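Local coordinates for protein PT26-6P (Thermococcus sp., PDB 2WB7) that is of unknown function but is encoded by an extrachromosomal mobile element of euryarchaea and combines immunoglobulin-like domains with a helical one, at residues Glu305-Thr310 with Thr324-Ile329; Ile168-Gln173 with Asp207-Ala212; Glu428-Leu433 with Gly450-Tyr455; Ile5-Ile10 with Pro239-Gln244. One frame throughout, in Å; residues are numbered along the deposited sequence.

Interaction 1 (Glu305-Thr310 with Thr324-Ile329); sequences EYRFVT and TTTGHI
Tyr306 lays its ring over the backbone of Gly327 on the neighbouring strand of a beta hairpin, in which strands 301-314 and 319-331 run antiparallel at a sheet border in the second immunoglobulin-like domain. The fold-over follows from chi1 of 66°, with CG between the backbone N and carbonyl carbon. Gly327 N then lies 3.2 Å above the ring plane, toward the rim, and Gly327 CA makes a CH-pi contact 4.0 Å from the ring centroid. Glycine suits this place because a side chain would probably collide with the tyrosine. Main-chain bonds join Tyr306 to Gly327 and Phe308 to Thr325. With its hydroxyl anti to the main-chain N (chi1 -161°), Thr326 can reach across, and OG1 gives a 2.7 Å bond to Tyr306 O, which also accepts from Gly327 N. On the face that carries Glu305, Thr326 and His328, Arg307 presents the flat of its guanidinium to the Thr326 methyl, while NE bonds weakly to Thr324 OG1 and NH1 reaches Ile142 O. Glu305 crosses His328 with carboxylate and imidazole planes 30° apart; they touch without a hydrogen bond, and His328 ND1 bonds weakly to Asp304. The opposite face is more apolar: Phe308 stacks with Phe286, Tyr306 meets Phe338 and, through CD2, Ile329 CG1. Phe308 and Thr325 point the same way, the Thr325 CG2 methyl lying 3.6 Å from Phe308 CB, near the ring plane.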
loop_
_atom_site.group_PDB
_atom_site.type_symbol
_atom_site.label_atom_id
_atom_site.label_comp_id
_atom_site.label_asym_id
_atom_site.label_seq_id
_atom_site.Cartn_x
_atom_site.Cartn_y
_atom_site.Cartn_z
ATOM N N GLU A 305 11.416 13.174 -2.501
ATOM C CA GLU A 305 11.791 12.694 -3.877
ATOM C C GLU A 305 11.160 11.402 -4.417
ATOM O O GLU A 305 11.094 10.405 -3.711
ATOM C CB GLU A 305 13.303 12.564 -3.969
ATOM C CG GLU A 305 13.838 12.324 -5.345
ATOM C CD GLU A 305 15.385 12.324 -5.355
ATOM O OE1 GLU A 305 15.987 12.068 -4.281
ATOM O OE2 GLU A 305 16.004 12.565 -6.424
ATOM N N TYR A 306 10.739 11.420 -5.687
ATOM C CA TYR A 306 9.914 10.345 -6.266
ATOM C C TYR A 306 10.381 9.886 -7.638
ATOM O O TYR A 306 11.021 10.629 -8.386
ATOM C CB TYR A 306 8.456 10.801 -6.413
ATOM C CG TYR A 306 8.283 11.909 -7.428
ATOM C CD1 TYR A 306 8.093 11.618 -8.775
ATOM C CD2 TYR A 306 8.328 13.265 -7.041
ATOM C CE1 TYR A 306 7.966 12.620 -9.715
ATOM C CE2 TYR A 306 8.194 14.294 -7.981
ATOM C CZ TYR A 306 8.016 13.948 -9.321
ATOM O OH TYR A 306 7.876 14.916 -10.277
ATOM N N ARG A 307 10.018 8.651 -7.972
ATOM C CA ARG A 307 10.122 8.147 -9.340
ATOM C C ARG A 307 8.937 7.238 -9.673
ATOM O O ARG A 307 8.686 6.259 -8.995
ATOM C CB ARG A 307 11.428 7.378 -9.526
ATOM C CG ARG A 307 11.730 7.030 -10.952
ATOM C CD ARG A 307 13.174 6.619 -11.123
ATOM N NE ARG A 307 13.622 7.040 -12.439
ATOM C CZ ARG A 307 14.571 7.944 -12.663
ATOM N NH1 ARG A 307 15.217 8.502 -11.650
ATOM N NH2 ARG A 307 14.887 8.265 -13.914
ATOM N N PHE A 308 8.205 7.567 -10.723
ATOM C CA PHE A 308 7.145 6.684 -11.210
ATOM C C PHE A 308 7.624 6.112 -12.517
ATOM O O PHE A 308 8.148 6.858 -13.353
ATOM C CB PHE A 308 5.835 7.463 -11.408
ATOM C CG PHE A 308 5.298 8.045 -10.129
ATOM C CD1 PHE A 308 4.603 7.241 -9.222
ATOM C CD2 PHE A 308 5.553 9.362 -9.791
ATOM C CE1 PHE A 308 4.152 7.750 -8.026
ATOM C CE2 PHE A 308 5.094 9.874 -8.591
ATOM C CZ PHE A 308 4.389 9.063 -7.710
ATOM N N VAL A 309 7.482 4.798 -12.690
ATOM C CA VAL A 309 7.989 4.125 -13.883
ATOM C C VAL A 309 7.023 3.084 -14.424
ATOM O O VAL A 309 6.071 2.700 -13.755
ATOM C CB VAL A 309 9.357 3.405 -13.621
ATOM C CG1 VAL A 309 10.360 4.369 -12.978
ATOM C CG2 VAL A 309 9.155 2.153 -12.776
ATOM N N THR A 310 7.258 2.652 -15.656
ATOM C CA THR A 310 6.729 1.377 -16.115
ATOM C C THR A 310 7.970 0.548 -16.329
ATOM O O THR A 310 9.035 1.092 -16.682
ATOM C CB THR A 310 5.947 1.467 -17.444
ATOM O OG1 THR A 310 6.744 2.098 -18.453
ATOM C CG2 THR A 310 4.683 2.237 -17.258
ATOM N N THR A 324 9.198 6.841 -17.613
ATOM C CA THR A 324 9.501 7.255 -16.229
ATOM C C THR A 324 9.326 8.751 -16.007
ATOM O O THR A 324 9.607 9.556 -16.898
ATOM C CB THR A 324 10.940 6.908 -15.811
ATOM O OG1 THR A 324 11.202 7.459 -14.513
ATOM C CG2 THR A 324 11.934 7.488 -16.782
ATOM N N THR A 325 8.856 9.112 -14.815
ATOM C CA THR A 325 8.815 10.509 -14.409
ATOM C C THR A 325 9.485 10.640 -13.045
ATOM O O THR A 325 9.303 9.776 -12.189
ATOM C CB THR A 325 7.372 11.075 -14.393
ATOM O OG1 THR A 325 7.418 12.461 -14.073
ATOM C CG2 THR A 325 6.536 10.403 -13.375
ATOM N N THR A 326 10.285 11.685 -12.846
ATOM C CA THR A 326 11.008 11.808 -11.598
ATOM C C THR A 326 11.281 13.251 -11.177
ATOM O O THR A 326 11.550 14.121 -12.019
ATOM C CB THR A 326 12.337 11.004 -11.663
ATOM O OG1 THR A 326 12.827 10.743 -10.343
ATOM C CG2 THR A 326 13.401 11.732 -12.466
ATOM N N GLY A 327 11.218 13.506 -9.870
ATOM C CA GLY A 327 11.564 14.825 -9.344
ATOM C C GLY A 327 11.471 14.981 -7.836
ATOM O O GLY A 327 11.613 14.003 -7.084
ATOM N N HIS A 328 11.220 16.222 -7.405
ATOM C CA HIS A 328 11.132 16.599 -5.984
ATOM C C HIS A 328 9.816 17.280 -5.631
ATOM O O HIS A 328 9.276 18.042 -6.424
ATOM C CB HIS A 328 12.286 17.513 -5.626
ATOM C CG HIS A 328 13.591 16.801 -5.594
ATOM N ND1 HIS A 328 13.977 16.018 -4.528
ATOM C CD2 HIS A 328 14.573 16.693 -6.519
ATOM C CE1 HIS A 328 15.155 15.481 -4.785
ATOM N NE2 HIS A 328 15.539 15.876 -5.986
ATOM N N ILE A 329 9.316 17.015 -4.432
ATOM C CA ILE A 329 8.033 17.554 -4.005
ATOM C C ILE A 329 8.239 18.742 -3.087
ATOM O O ILE A 329 7.380 19.638 -3.019
ATOM C CB ILE A 329 7.235 16.515 -3.209
ATOM C CG1 ILE A 329 7.092 15.232 -4.022
ATOM C CG2 ILE A 329 5.876 17.079 -2.800
ATOM C CD1 ILE A 329 6.835 14.030 -3.212
#

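Interaction 2 (Ile168-Gln173 with Asp207-Ala212); sequences IVKGYQ and DFTLKA
Ile168 meets Thr209 and Lys211, its CG2 branch lying 4.1 Å from Thr209 CG2, while its CA-H points at Leu210 O. Next, Val169 and Leu210 form a hydrogen-bonded antiparallel pair: Val169 N donates to Leu210 O and Leu210 N returns the bond to Val169 O, both at 2.7 Å, the latter in the carbonyl plane. Their side chains turn to the inner face, where both pack on Ile53, and branched aliphatics suit that apolar setting. Lys170 points to the other face, extended alongside Thr209 with CG 3.7 Å from Thr209 OG1; both residues are exposed, and a long charged chain need not be buried there. Strand 163-178 is here the middle of three, between 85-96 and 198-213, in an antiparallel sheet that includes strands of the first immunoglobulin-like domain. Gly171, with no side chain, leaves space for the ring of Phe208, whose chi1 of 61° folds it back over the partner strand. Gly171 O lies 3.2 Å above the ring plane, toward its rim, and Gly171 CA makes a CH-pi contact 4.2 Å from the centroid. Gly171 O also takes a 2.9 Å bond from Phe208 N; the return bond, Gly171 N to Phe208 O, is weak. Tyr172 touches Asp207 OD2 through CB, but its ring leads away to stack on His86. Gln173 brings its backbone N to the edge of the Phe208 ring, and its NE2 bonds to Asn83 O.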
loop_
_atom_site.group_PDB
_atom_site.type_symbol
_atom_site.label_atom_id
_atom_site.label_comp_id
_atom_site.label_asym_id
_atom_site.label_seq_id
_atom_site.Cartn_x
_atom_site.Cartn_y
_atom_site.Cartn_z
ATOM N N ILE A 168 16.222 5.900 29.123
ATOM C CA ILE A 168 17.101 6.066 30.264
ATOM C C ILE A 168 16.924 7.447 30.863
ATOM O O ILE A 168 17.114 8.458 30.188
ATOM C CB ILE A 168 18.564 5.820 29.885
ATOM C CG1 ILE A 168 18.722 4.373 29.412
ATOM C CG2 ILE A 168 19.483 6.118 31.068
ATOM C CD1 ILE A 168 20.167 3.938 29.157
ATOM N N VAL A 169 16.527 7.475 32.132
ATOM C CA VAL A 169 16.334 8.728 32.839
ATOM C C VAL A 169 17.420 8.901 33.894
ATOM O O VAL A 169 17.716 7.981 34.668
ATOM C CB VAL A 169 14.937 8.821 33.505
ATOM C CG1 VAL A 169 14.651 10.261 33.967
ATOM C CG2 VAL A 169 13.859 8.310 32.555
ATOM N N LYS A 170 17.993 10.095 33.920
ATOM C CA LYS A 170 19.049 10.407 34.854
ATOM C C LYS A 170 18.779 11.741 35.528
ATOM O O LYS A 170 18.157 12.639 34.944
ATOM C CB LYS A 170 20.391 10.446 34.129
ATOM C CG LYS A 170 20.809 9.105 33.568
ATOM C CD LYS A 170 22.199 9.178 32.954
ATOM C CE LYS A 170 22.593 7.831 32.366
ATOM N NZ LYS A 170 23.935 7.881 31.707
ATOM N N GLY A 171 19.255 11.861 36.762
ATOM C CA GLY A 171 19.109 13.078 37.540
ATOM C C GLY A 171 19.261 12.762 39.010
ATOM O O GLY A 171 19.754 11.684 39.369
ATOM N N TYR A 172 18.822 13.680 39.867
ATOM C CA TYR A 172 18.981 13.500 41.305
ATOM C C TYR A 172 17.806 14.004 42.125
ATOM O O TYR A 172 17.145 14.978 41.752
ATOM C CB TYR A 172 20.230 14.226 41.768
ATOM C CG TYR A 172 20.141 15.725 41.591
ATOM C CD1 TYR A 172 19.521 16.521 42.546
ATOM C CD2 TYR A 172 20.679 16.340 40.473
ATOM C CE1 TYR A 172 19.447 17.886 42.393
ATOM C CE2 TYR A 172 20.610 17.706 40.312
ATOM C CZ TYR A 172 19.997 18.477 41.273
ATOM O OH TYR A 172 19.921 19.846 41.114
ATOM N N GLN A 173 17.562 13.350 43.260
ATOM C CA GLN A 173 16.550 13.822 44.195
ATOM C C GLN A 173 17.162 14.618 45.339
ATOM O O GLN A 173 18.205 14.241 45.890
ATOM C CB GLN A 173 15.728 12.671 44.762
ATOM C CG GLN A 173 14.497 13.158 45.489
ATOM C CD GLN A 173 13.565 12.036 45.856
ATOM O OE1 GLN A 173 13.909 10.861 45.710
ATOM N NE2 GLN A 173 12.372 12.385 46.347
ATOM N N ASP A 207 21.760 10.692 43.476
ATOM C CA ASP A 207 21.696 10.336 42.065
ATOM C C ASP A 207 20.900 9.070 41.751
ATOM O O ASP A 207 20.884 8.114 42.535
ATOM C CB ASP A 207 23.106 10.212 41.508
ATOM C CG ASP A 207 23.803 11.539 41.450
ATOM O OD1 ASP A 207 25.028 11.573 41.200
ATOM O OD2 ASP A 207 23.111 12.555 41.660
ATOM N N PHE A 208 20.228 9.082 40.598
ATOM C CA PHE A 208 19.565 7.891 40.085
ATOM C C PHE A 208 19.764 7.762 38.581
ATOM O O PHE A 208 19.993 8.744 37.865
ATOM C CB PHE A 208 18.065 7.887 40.419
ATOM C CG PHE A 208 17.316 9.049 39.838
ATOM C CD1 PHE A 208 16.802 8.994 38.541
ATOM C CD2 PHE A 208 17.128 10.200 40.582
ATOM C CE1 PHE A 208 16.122 10.070 37.997
ATOM C CE2 PHE A 208 16.439 11.281 40.048
ATOM C CZ PHE A 208 15.940 11.218 38.750
ATOM N N THR A 209 19.701 6.524 38.122
ATOM C CA THR A 209 19.664 6.224 36.714
ATOM C C THR A 209 18.563 5.192 36.546
ATOM O O THR A 209 18.692 4.043 36.976
ATOM C CB THR A 209 20.992 5.662 36.209
ATOM O OG1 THR A 209 21.957 6.716 36.148
ATOM C CG2 THR A 209 20.810 5.061 34.824
ATOM N N LEU A 210 17.447 5.623 35.976
ATOM C CA LEU A 210 16.337 4.718 35.775
ATOM C C LEU A 210 16.282 4.341 34.308
ATOM O O LEU A 210 16.658 5.127 33.426
ATOM C CB LEU A 210 15.029 5.342 36.278
ATOM C CG LEU A 210 15.059 5.661 37.784
ATOM C CD1 LEU A 210 13.740 6.256 38.280
ATOM C CD2 LEU A 210 15.432 4.430 38.613
ATOM N N LYS A 211 15.848 3.120 34.051
ATOM C CA LYS A 211 15.848 2.597 32.705
ATOM C C LYS A 211 14.634 1.706 32.504
ATOM O O LYS A 211 14.326 0.852 33.338
ATOM C CB LYS A 211 17.146 1.836 32.436
ATOM C CG LYS A 211 16.977 0.582 31.588
ATOM C CD LYS A 211 18.191 -0.340 31.748
ATOM C CE LYS A 211 17.976 -1.690 31.067
ATOM N NZ LYS A 211 17.877 -1.542 29.584
ATOM N N ALA A 212 13.935 1.943 31.400
ATOM C CA ALA A 212 12.769 1.162 31.028
ATOM C C ALA A 212 12.961 0.633 29.615
ATOM O O ALA A 212 13.750 1.165 28.836
ATOM C CB ALA A 212 11.495 2.006 31.133
#

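Interaction 3 (Glu428-Leu433 with Gly450-Tyr455); sequences EAEQLL and GAIDEY
Ala429 and Ile452 meet between helices 408-438 and 442-465, the two arms of an antiparallel helical hairpin, whose short segments here run 9.1 Å apart at a crossing angle of -161°. Small residues permit this approach: Ala429 CB lies 3.4 Å from Ile452 CG1 and 4.1 Å from Ala451 CB, so on this buried side the alanine methyls meet each other and the CG1 methylene of Ile452, with little side chain between the backbones. Ile452 carries most of the contact. With CG1 anti to its carbonyl carbon (chi1 -62°) and CD1 extended beyond, it reaches across the interface, where the Leu433 side chain crosses it at about a right angle, CD2 lying 4.0 Å from Ile452 CD1. Replacing Ile452 with an alanine would probably open a gap beside Ala429 and cost Leu433 one of its apolar partners. The outer side is looser. Exposed Glu430 bends at chi2 to lay its carboxylate end beside Ile452 CD1, OE1 being the nearest atom. Polar groups of 450-455 look elsewhere: Glu454 bonds to His484 and Ser517, and Tyr455 to Asp489. With no hydrogen bond or salt bridge joining the two segments, they are held here by shape and by hydrophobic burial.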
loop_
_atom_site.group_PDB
_atom_site.type_symbol
_atom_site.label_atom_id
_atom_site.label_comp_id
_atom_site.label_asym_id
_atom_site.label_seq_id
_atom_site.Cartn_x
_atom_site.Cartn_y
_atom_site.Cartn_z
ATOM N N GLU A 428 -5.089 -22.977 -29.980
ATOM C CA GLU A 428 -3.882 -22.328 -29.488
ATOM C C GLU A 428 -3.784 -22.422 -27.992
ATOM O O GLU A 428 -2.688 -22.468 -27.434
ATOM C CB GLU A 428 -3.833 -20.877 -29.933
ATOM C CG GLU A 428 -3.661 -20.754 -31.440
ATOM C CD GLU A 428 -3.762 -19.321 -31.928
ATOM O OE1 GLU A 428 -4.371 -19.091 -33.005
ATOM O OE2 GLU A 428 -3.242 -18.424 -31.220
ATOM N N ALA A 429 -4.940 -22.449 -27.341
ATOM C CA ALA A 429 -4.988 -22.687 -25.918
ATOM C C ALA A 429 -4.417 -24.074 -25.664
ATOM O O ALA A 429 -3.747 -24.300 -24.652
ATOM C CB ALA A 429 -6.419 -22.587 -25.405
ATOM N N GLU A 430 -4.682 -24.988 -26.603
ATOM C CA GLU A 430 -4.220 -26.374 -26.510
ATOM C C GLU A 430 -2.709 -26.428 -26.614
ATOM O O GLU A 430 -2.083 -27.334 -26.088
ATOM C CB GLU A 430 -4.829 -27.242 -27.612
ATOM C CG GLU A 430 -6.342 -27.437 -27.535
ATOM C CD GLU A 430 -6.776 -28.482 -26.503
ATOM O OE1 GLU A 430 -5.980 -28.817 -25.598
ATOM O OE2 GLU A 430 -7.931 -28.963 -26.583
ATOM N N GLN A 431 -2.121 -25.458 -27.299
ATOM C CA GLN A 431 -0.673 -25.416 -27.445
ATOM C C GLN A 431 -0.030 -24.937 -26.162
ATOM O O GLN A 431 1.050 -25.390 -25.778
ATOM C CB GLN A 431 -0.279 -24.519 -28.609
ATOM C CG GLN A 431 -0.372 -25.247 -29.940
ATOM C CD GLN A 431 -0.262 -24.325 -31.154
ATOM O OE1 GLN A 431 -0.266 -24.793 -32.301
ATOM N NE2 GLN A 431 -0.155 -23.014 -30.911
ATOM N N LEU A 432 -0.704 -24.017 -25.495
ATOM C CA LEU A 432 -0.240 -23.535 -24.218
ATOM C C LEU A 432 -0.344 -24.633 -23.185
ATOM O O LEU A 432 0.558 -24.795 -22.376
ATOM C CB LEU A 432 -1.077 -22.353 -23.762
ATOM C CG LEU A 432 -0.796 -21.025 -24.442
ATOM C CD1 LEU A 432 -1.731 -19.995 -23.829
ATOM C CD2 LEU A 432 0.659 -20.599 -24.310
ATOM N N LEU A 433 -1.455 -25.368 -23.201
ATOM C CA LEU A 433 -1.632 -26.467 -22.279
ATOM C C LEU A 433 -0.472 -27.425 -22.453
ATOM O O LEU A 433 0.004 -28.027 -21.501
ATOM C CB LEU A 433 -2.932 -27.203 -22.554
ATOM C CG LEU A 433 -3.278 -28.293 -21.535
ATOM C CD1 LEU A 433 -3.126 -27.780 -20.123
ATOM C CD2 LEU A 433 -4.701 -28.793 -21.743
ATOM N N GLY A 450 -8.287 -23.524 -18.321
ATOM C CA GLY A 450 -9.361 -22.585 -18.074
ATOM C C GLY A 450 -9.758 -21.897 -19.364
ATOM O O GLY A 450 -10.942 -21.745 -19.662
ATOM N N ALA A 451 -8.767 -21.477 -20.141
ATOM C CA ALA A 451 -9.040 -20.835 -21.410
ATOM C C ALA A 451 -9.858 -21.782 -22.265
ATOM O O ALA A 451 -10.880 -21.405 -22.831
ATOM C CB ALA A 451 -7.748 -20.469 -22.114
ATOM N N ILE A 452 -9.412 -23.027 -22.358
ATOM C CA ILE A 452 -10.088 -24.005 -23.207
ATOM C C ILE A 452 -11.536 -24.181 -22.778
ATOM O O ILE A 452 -12.428 -24.218 -23.618
ATOM C CB ILE A 452 -9.352 -25.356 -23.234
ATOM C CG1 ILE A 452 -7.949 -25.176 -23.821
ATOM C CG2 ILE A 452 -10.141 -26.371 -24.040
ATOM C CD1 ILE A 452 -7.131 -26.444 -23.850
ATOM N N ASP A 453 -11.791 -24.253 -21.477
ATOM C CA ASP A 453 -13.167 -24.358 -20.997
ATOM C C ASP A 453 -14.016 -23.096 -21.252
ATOM O O ASP A 453 -15.245 -23.183 -21.427
ATOM C CB ASP A 453 -13.205 -24.706 -19.501
ATOM C CG ASP A 453 -12.431 -25.979 -19.163
ATOM O OD1 ASP A 453 -12.303 -26.886 -20.019
ATOM O OD2 ASP A 453 -11.960 -26.078 -18.012
ATOM N N GLU A 454 -13.383 -21.928 -21.262
ATOM C CA GLU A 454 -14.147 -20.707 -21.489
ATOM C C GLU A 454 -14.603 -20.603 -22.940
ATOM O O GLU A 454 -15.794 -20.357 -23.215
ATOM C CB GLU A 454 -13.363 -19.471 -21.065
ATOM C CG GLU A 454 -13.255 -19.332 -19.563
ATOM C CD GLU A 454 -14.622 -19.339 -18.866
ATOM O OE1 GLU A 454 -15.527 -18.541 -19.209
ATOM O OE2 GLU A 454 -14.797 -20.154 -17.938
ATOM N N TYR A 455 -13.653 -20.810 -23.856
ATOM C CA TYR A 455 -13.932 -20.763 -25.279
ATOM C C TYR A 455 -15.002 -21.781 -25.611
ATOM O O TYR A 455 -15.939 -21.472 -26.334
ATOM C CB TYR A 455 -12.672 -21.028 -26.090
ATOM C CG TYR A 455 -11.646 -19.910 -26.014
ATOM C CD1 TYR A 455 -10.282 -20.185 -25.949
ATOM C CD2 TYR A 455 -12.040 -18.580 -26.009
ATOM C CE1 TYR A 455 -9.341 -19.173 -25.896
ATOM C CE2 TYR A 455 -11.100 -17.553 -25.954
ATOM C CZ TYR A 455 -9.754 -17.855 -25.896
ATOM O OH TYR A 455 -8.834 -16.827 -25.839
#

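Interaction 4 (Ile5-Ile10 with Pro239-Gln244); sequences INDDDI and PIKFLQ
Lys241 and Asp7 form a salt bridge between an N-terminal loop, which makes a type I beta turn from Asp7 to Ile10, and the short 3-10 segment 240-243. The lysine chain sets out with CG between the backbone N and the carbonyl carbon (chi1 73°). CB and CG carry it off the 3-10 turn toward the N-terminal loop, and bends at chi2 and chi3 steer the rest. CD comes 3.5 Å from Asp7 OD2. CE rests over the centre of the Phe242 ring, 3.4 Å above its plane, and also borders OD2. NZ ends 3.1 Å from Asp7 OD2, with a long, weak bond to Ile5 O and a second salt bridge to Asp393 of helix 393-404. Lysine suits the place because its aliphatic part can lie on an aromatic face while its charge answers two carboxylates; a leucine here would probably leave Asp393 without this mate and loosen the tie between the loops. Asp7 is further gripped by Lys482 and Lys483 of helix 471-499, a cluster likely to keep the carboxylate ionised. Phe242 turns its edge to the N-terminal loop: its CZ lies 3.8 Å from Asp7 CB and 4.0 Å from Ile10 CD1, both near the ring plane.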
loop_
_atom_site.group_PDB
_atom_site.type_symbol
_atom_site.label_atom_id
_atom_site.label_comp_id
_atom_site.label_asym_id
_atom_site.label_seq_id
_atom_site.Cartn_x
_atom_site.Cartn_y
_atom_site.Cartn_z
ATOM N N ILE A 5 -23.752 -5.132 -26.501
ATOM C CA ILE A 5 -22.823 -4.462 -27.414
ATOM C C ILE A 5 -21.748 -3.634 -26.704
ATOM O O ILE A 5 -20.587 -3.657 -27.101
ATOM C CB ILE A 5 -23.580 -3.571 -28.407
ATOM C CG1 ILE A 5 -24.516 -4.436 -29.243
ATOM C CG2 ILE A 5 -22.611 -2.776 -29.291
ATOM C CD1 ILE A 5 -25.247 -3.662 -30.286
ATOM N N ASN A 6 -22.152 -2.919 -25.655
ATOM C CA ASN A 6 -21.282 -2.003 -24.916
ATOM C C ASN A 6 -20.634 -2.588 -23.676
ATOM O O ASN A 6 -19.651 -2.055 -23.171
ATOM C CB ASN A 6 -22.074 -0.776 -24.491
ATOM C CG ASN A 6 -22.104 0.279 -25.560
ATOM O OD1 ASN A 6 -22.390 -0.004 -26.732
ATOM N ND2 ASN A 6 -21.792 1.514 -25.172
ATOM N N ASP A 7 -21.215 -3.663 -23.163
ATOM C CA ASP A 7 -20.731 -4.262 -21.936
ATOM C C ASP A 7 -20.844 -3.291 -20.760
ATOM O O ASP A 7 -19.971 -3.229 -19.910
ATOM C CB ASP A 7 -19.302 -4.735 -22.138
ATOM C CG ASP A 7 -19.140 -5.517 -23.426
ATOM O OD1 ASP A 7 -19.640 -6.660 -23.506
ATOM O OD2 ASP A 7 -18.522 -4.985 -24.368
ATOM N N ASP A 8 -21.947 -2.550 -20.710
ATOM C CA ASP A 8 -22.265 -1.704 -19.567
ATOM C C ASP A 8 -22.611 -2.522 -18.328
ATOM O O ASP A 8 -22.881 -1.969 -17.272
ATOM C CB ASP A 8 -23.429 -0.780 -19.902
ATOM C CG ASP A 8 -23.031 0.331 -20.859
ATOM O OD1 ASP A 8 -22.021 1.013 -20.562
ATOM O OD2 ASP A 8 -23.721 0.531 -21.899
ATOM N N ASP A 9 -22.618 -3.839 -18.450
ATOM C CA ASP A 9 -22.890 -4.675 -17.287
ATOM C C ASP A 9 -21.602 -5.071 -16.583
ATOM O O ASP A 9 -21.632 -5.643 -15.497
ATOM C CB ASP A 9 -23.716 -5.915 -17.657
ATOM C CG ASP A 9 -23.060 -6.780 -18.739
ATOM O OD1 ASP A 9 -23.198 -8.011 -18.656
ATOM O OD2 ASP A 9 -22.432 -6.254 -19.686
ATOM N N ILE A 10 -20.468 -4.764 -17.201
ATOM C CA ILE A 10 -19.182 -5.066 -16.586
ATOM C C ILE A 10 -18.917 -4.089 -15.446
ATOM O O ILE A 10 -18.914 -2.869 -15.631
ATOM C CB ILE A 10 -18.025 -5.018 -17.601
ATOM C CG1 ILE A 10 -18.265 -6.050 -18.705
ATOM C CG2 ILE A 10 -16.694 -5.238 -16.900
ATOM C CD1 ILE A 10 -17.206 -6.096 -19.772
ATOM N N PRO A 239 -11.065 -5.951 -21.198
ATOM C CA PRO A 239 -10.746 -6.684 -22.411
ATOM C C PRO A 239 -10.310 -5.772 -23.561
ATOM O O PRO A 239 -10.726 -4.629 -23.634
ATOM C CB PRO A 239 -12.074 -7.375 -22.745
ATOM C CG PRO A 239 -12.702 -7.612 -21.396
ATOM C CD PRO A 239 -12.349 -6.371 -20.611
ATOM N N ILE A 240 -9.487 -6.287 -24.469
ATOM C CA ILE A 240 -8.905 -5.455 -25.526
ATOM C C ILE A 240 -9.922 -4.763 -26.431
ATOM O O ILE A 240 -9.587 -3.785 -27.104
ATOM C CB ILE A 240 -7.893 -6.238 -26.412
ATOM C CG1 ILE A 240 -8.609 -7.357 -27.169
ATOM C CG2 ILE A 240 -6.752 -6.755 -25.567
ATOM C CD1 ILE A 240 -7.720 -8.169 -28.072
ATOM N N LYS A 241 -11.154 -5.257 -26.483
ATOM C CA LYS A 241 -12.133 -4.597 -27.347
ATOM C C LYS A 241 -12.299 -3.124 -26.980
ATOM O O LYS A 241 -12.699 -2.322 -27.812
ATOM C CB LYS A 241 -13.491 -5.304 -27.358
ATOM C CG LYS A 241 -14.300 -5.135 -26.104
ATOM C CD LYS A 241 -15.736 -4.815 -26.434
ATOM C CE LYS A 241 -16.215 -3.653 -25.593
ATOM N NZ LYS A 241 -17.303 -2.911 -26.273
ATOM N N PHE A 242 -11.959 -2.765 -25.745
ATOM C CA PHE A 242 -12.233 -1.421 -25.253
ATOM C C PHE A 242 -11.240 -0.404 -25.773
ATOM O O PHE A 242 -11.300 0.754 -25.411
ATOM C CB PHE A 242 -12.296 -1.391 -23.726
ATOM C CG PHE A 242 -13.556 -1.978 -23.168
ATOM C CD1 PHE A 242 -13.592 -3.293 -22.735
ATOM C CD2 PHE A 242 -14.713 -1.219 -23.085
ATOM C CE1 PHE A 242 -14.750 -3.842 -22.219
ATOM C CE2 PHE A 242 -15.893 -1.770 -22.572
ATOM C CZ PHE A 242 -15.906 -3.083 -22.135
ATOM N N LEU A 243 -10.342 -0.844 -26.643
ATOM C CA LEU A 243 -9.386 0.048 -27.280
ATOM C C LEU A 243 -10.055 0.916 -28.343
ATOM O O LEU A 243 -9.665 2.061 -28.535
ATOM C CB LEU A 243 -8.247 -0.749 -27.916
ATOM C CG LEU A 243 -7.036 -1.085 -27.051
ATOM C CD1 LEU A 243 -6.022 -1.884 -27.860
ATOM C CD2 LEU A 243 -6.415 0.191 -26.482
ATOM N N GLN A 244 -11.046 0.374 -29.047
ATOM C CA GLN A 244 -11.804 1.166 -30.018
ATOM C C GLN A 244 -13.088 1.740 -29.411
ATOM O O GLN A 244 -14.085 1.927 -30.111
ATOM C CB GLN A 244 -12.152 0.347 -31.274
ATOM C CG GLN A 244 -10.953 -0.188 -32.055
ATOM C CD GLN A 244 -10.765 -1.691 -31.887
ATOM O OE1 GLN A 244 -11.670 -2.398 -31.418
ATOM N NE2 GLN A 244 -9.589 -2.192 -32.277
#

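How the interactions relate
Interactions 1 and 2 are both antiparallel strand pairs, in sheets that include strands of the second and first immunoglobulin-like domains, and each places an aromatic ring over a glycine of the partner strand. Interaction 2 is a surface contact, interaction 1 partly buried, interactions 3 and 4 buried. In the strand pairs the backbones do much of the bonding, whereas in interaction 3, within the helical domain, side chains alone meet and almost all are apolar. Interaction 4 depends on charge, joining segments more than 200 residues apart to one another and to the helices. Its centre is about 22 Å from that of interaction 3, and helix 471-499 borders both. Interaction 2 lies far away, about 70 Å from interaction 4 between centres.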